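Local coordinates for protein argonaute (PDB 5G5S) that uses short single-stranded DNA guides to bind complementary target strands and slice the target DNA, possibly in defence against invading genetic elements, at residues 156-161 against 260-265. Numbering follows the deposited sequence.
Sequences NFRHTA and YMDELD
Arg158 lays its guanidinium flat on the ring of Tyr260 where strand 255-260, antiparallel to strand 150-163, leaves the sheet in a type I beta turn from Tyr260 to Glu263. The planes lie 20° apart, and Arg158 CZ sits 3.8 Å from the Tyr260 ring centroid, nearly on its normal: a cation-pi stack, with Arg158 NH1 over Tyr260 CG and NH2 toward Tyr260 CZ and the hydroxyl end. Bends at chi2 and chi3 fold the arginine chain over the ring. A broad aromatic face suits this flat cation, since it leaves the edge N-H groups available. One is used by Asp262: Arg158 NH1 makes a salt bridge to Asp262 OD2, 3.1 Å, on the syn side of a carboxylate turned almost perpendicular to the guanidinium. Asn634, the last residue of a region that binds the guide's phosphorylated 5' end, also bonds OD2, tying this turn to the PIWI domain. Thr160 and Tyr260 form an antiparallel non-hydrogen-bonded pair at the end of strand 255-260. Beyond it, His159, which contacts guide DNA, rests CB on Met261 CG at 3.7 Å, while its imidazole meets Trp276 edge-to-face. Flexible Met261 reaches Ala161 CB with SD, and its backbone N donates to His159 O at 3.1 Å.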
loop_
_atom_site.group_PDB
_atom_site.type_symbol
_atom_site.label_atom_id
_atom_site.label_comp_id
_atom_site.label_asym_id
_atom_site.label_seq_id
_atom_site.Cartn_x
_atom_site.Cartn_y
_atom_site.Cartn_z
ATOM N N ASN A 156 11.688 -1.115 -16.869
ATOM C CA ASN A 156 11.524 -2.009 -15.736
ATOM C C ASN A 156 11.251 -3.430 -16.192
ATOM O O ASN A 156 10.493 -3.642 -17.131
ATOM C CB ASN A 156 10.399 -1.513 -14.826
ATOM C CG ASN A 156 10.516 -1.948 -13.386
ATOM O OD1 ASN A 156 11.606 -2.234 -12.882
ATOM N ND2 ASN A 156 9.390 -1.967 -12.681
ATOM N N PHE A 157 11.889 -4.399 -15.541
ATOM C CA PHE A 157 11.703 -5.807 -15.860
ATOM C C PHE A 157 11.013 -6.461 -14.667
ATOM O O PHE A 157 11.529 -6.418 -13.546
ATOM C CB PHE A 157 13.046 -6.464 -16.222
ATOM C CG PHE A 157 12.996 -7.913 -16.630
ATOM C CD1 PHE A 157 12.229 -8.324 -17.716
ATOM C CD2 PHE A 157 13.759 -8.866 -15.963
ATOM C CE1 PHE A 157 12.188 -9.670 -18.093
ATOM C CE2 PHE A 157 13.743 -10.206 -16.364
ATOM C CZ PHE A 157 12.950 -10.600 -17.419
ATOM N N ARG A 158 9.806 -6.990 -14.894
ATOM C CA ARG A 158 9.014 -7.579 -13.817
ATOM C C ARG A 158 8.674 -9.040 -14.005
ATOM O O ARG A 158 8.552 -9.519 -15.131
ATOM C CB ARG A 158 7.746 -6.756 -13.569
ATOM C CG ARG A 158 7.489 -6.526 -12.098
ATOM C CD ARG A 158 7.458 -5.051 -11.774
ATOM N NE ARG A 158 6.099 -4.519 -11.820
ATOM C CZ ARG A 158 5.272 -4.476 -10.779
ATOM N NH1 ARG A 158 5.653 -4.953 -9.598
ATOM N NH2 ARG A 158 4.055 -3.964 -10.910
ATOM N N HIS A 159 8.524 -9.747 -12.879
ATOM C CA HIS A 159 8.148 -11.152 -12.850
ATOM C C HIS A 159 6.795 -11.289 -12.194
ATOM O O HIS A 159 6.596 -10.834 -11.068
ATOM C CB HIS A 159 9.206 -12.007 -12.145
ATOM C CG HIS A 159 10.546 -11.953 -12.805
ATOM N ND1 HIS A 159 10.860 -12.778 -13.869
ATOM C CD2 HIS A 159 11.599 -11.146 -12.551
ATOM C CE1 HIS A 159 12.100 -12.469 -14.208
ATOM N NE2 HIS A 159 12.584 -11.486 -13.450
ATOM N N THR A 160 5.844 -11.851 -12.944
ATOM C CA THR A 160 4.477 -12.103 -12.501
ATOM C C THR A 160 4.274 -13.596 -12.338
ATOM O O THR A 160 4.472 -14.356 -13.283
ATOM C CB THR A 160 3.437 -11.359 -13.373
ATOM O OG1 THR A 160 2.126 -11.691 -12.922
ATOM C CG2 THR A 160 3.565 -11.658 -14.869
ATOM N N ALA A 161 3.964 -14.021 -11.116
ATOM C CA ALA A 161 3.737 -15.423 -10.800
ATOM C C ALA A 161 2.261 -15.698 -10.552
ATOM O O ALA A 161 1.546 -14.861 -9.984
ATOM C CB ALA A 161 4.560 -15.845 -9.595
ATOM N N TYR A 260 3.323 -10.264 -7.964
ATOM C CA TYR A 260 4.658 -9.916 -8.433
ATOM C C TYR A 260 5.659 -10.470 -7.447
ATOM O O TYR A 260 5.415 -10.424 -6.237
ATOM C CB TYR A 260 4.814 -8.397 -8.605
ATOM C CG TYR A 260 3.778 -7.807 -9.534
ATOM C CD1 TYR A 260 3.878 -7.966 -10.912
ATOM C CD2 TYR A 260 2.670 -7.132 -9.034
ATOM C CE1 TYR A 260 2.897 -7.472 -11.771
ATOM C CE2 TYR A 260 1.689 -6.618 -9.883
ATOM C CZ TYR A 260 1.806 -6.792 -11.252
ATOM O OH TYR A 260 0.842 -6.289 -12.094
ATOM N N MET A 261 6.773 -11.023 -7.969
ATOM C CA MET A 261 7.876 -11.593 -7.184
ATOM C C MET A 261 8.543 -10.538 -6.303
ATOM O O MET A 261 9.040 -10.875 -5.230
ATOM C CB MET A 261 8.920 -12.275 -8.092
ATOM C CG MET A 261 8.388 -13.482 -8.869
ATOM S SD MET A 261 7.678 -14.830 -7.881
ATOM C CE MET A 261 9.152 -15.514 -7.136
ATOM N N ASP A 262 8.539 -9.264 -6.759
ATOM C CA ASP A 262 9.101 -8.096 -6.064
ATOM C C ASP A 262 8.116 -7.471 -5.058
ATOM O O ASP A 262 8.501 -6.576 -4.298
ATOM C CB ASP A 262 9.627 -7.052 -7.070
ATOM C CG ASP A 262 8.654 -6.656 -8.171
ATOM O OD1 ASP A 262 8.117 -7.566 -8.853
ATOM O OD2 ASP A 262 8.500 -5.440 -8.414
ATOM N N GLU A 263 6.858 -7.958 -5.043
ATOM C CA GLU A 263 5.807 -7.523 -4.114
ATOM C C GLU A 263 5.738 -8.469 -2.905
ATOM O O GLU A 263 5.036 -8.176 -1.935
ATOM C CB GLU A 263 4.443 -7.443 -4.822
ATOM N N LEU A 264 6.478 -9.596 -2.964
ATOM C CA LEU A 264 6.546 -10.599 -1.901
ATOM C C LEU A 264 7.362 -10.097 -0.723
ATOM O O LEU A 264 8.298 -9.312 -0.903
ATOM C CB LEU A 264 7.155 -11.913 -2.421
ATOM C CG LEU A 264 6.268 -12.793 -3.303
ATOM C CD1 LEU A 264 7.105 -13.789 -4.084
ATOM C CD2 LEU A 264 5.214 -13.523 -2.480
ATOM N N ASP A 265 7.033 -10.591 0.463
ATOM C CA ASP A 265 7.740 -10.208 1.672
ATOM C C ASP A 265 9.124 -10.842 1.709
ATOM O O ASP A 265 9.384 -11.849 1.057
ATOM C CB ASP A 265 6.939 -10.603 2.911
#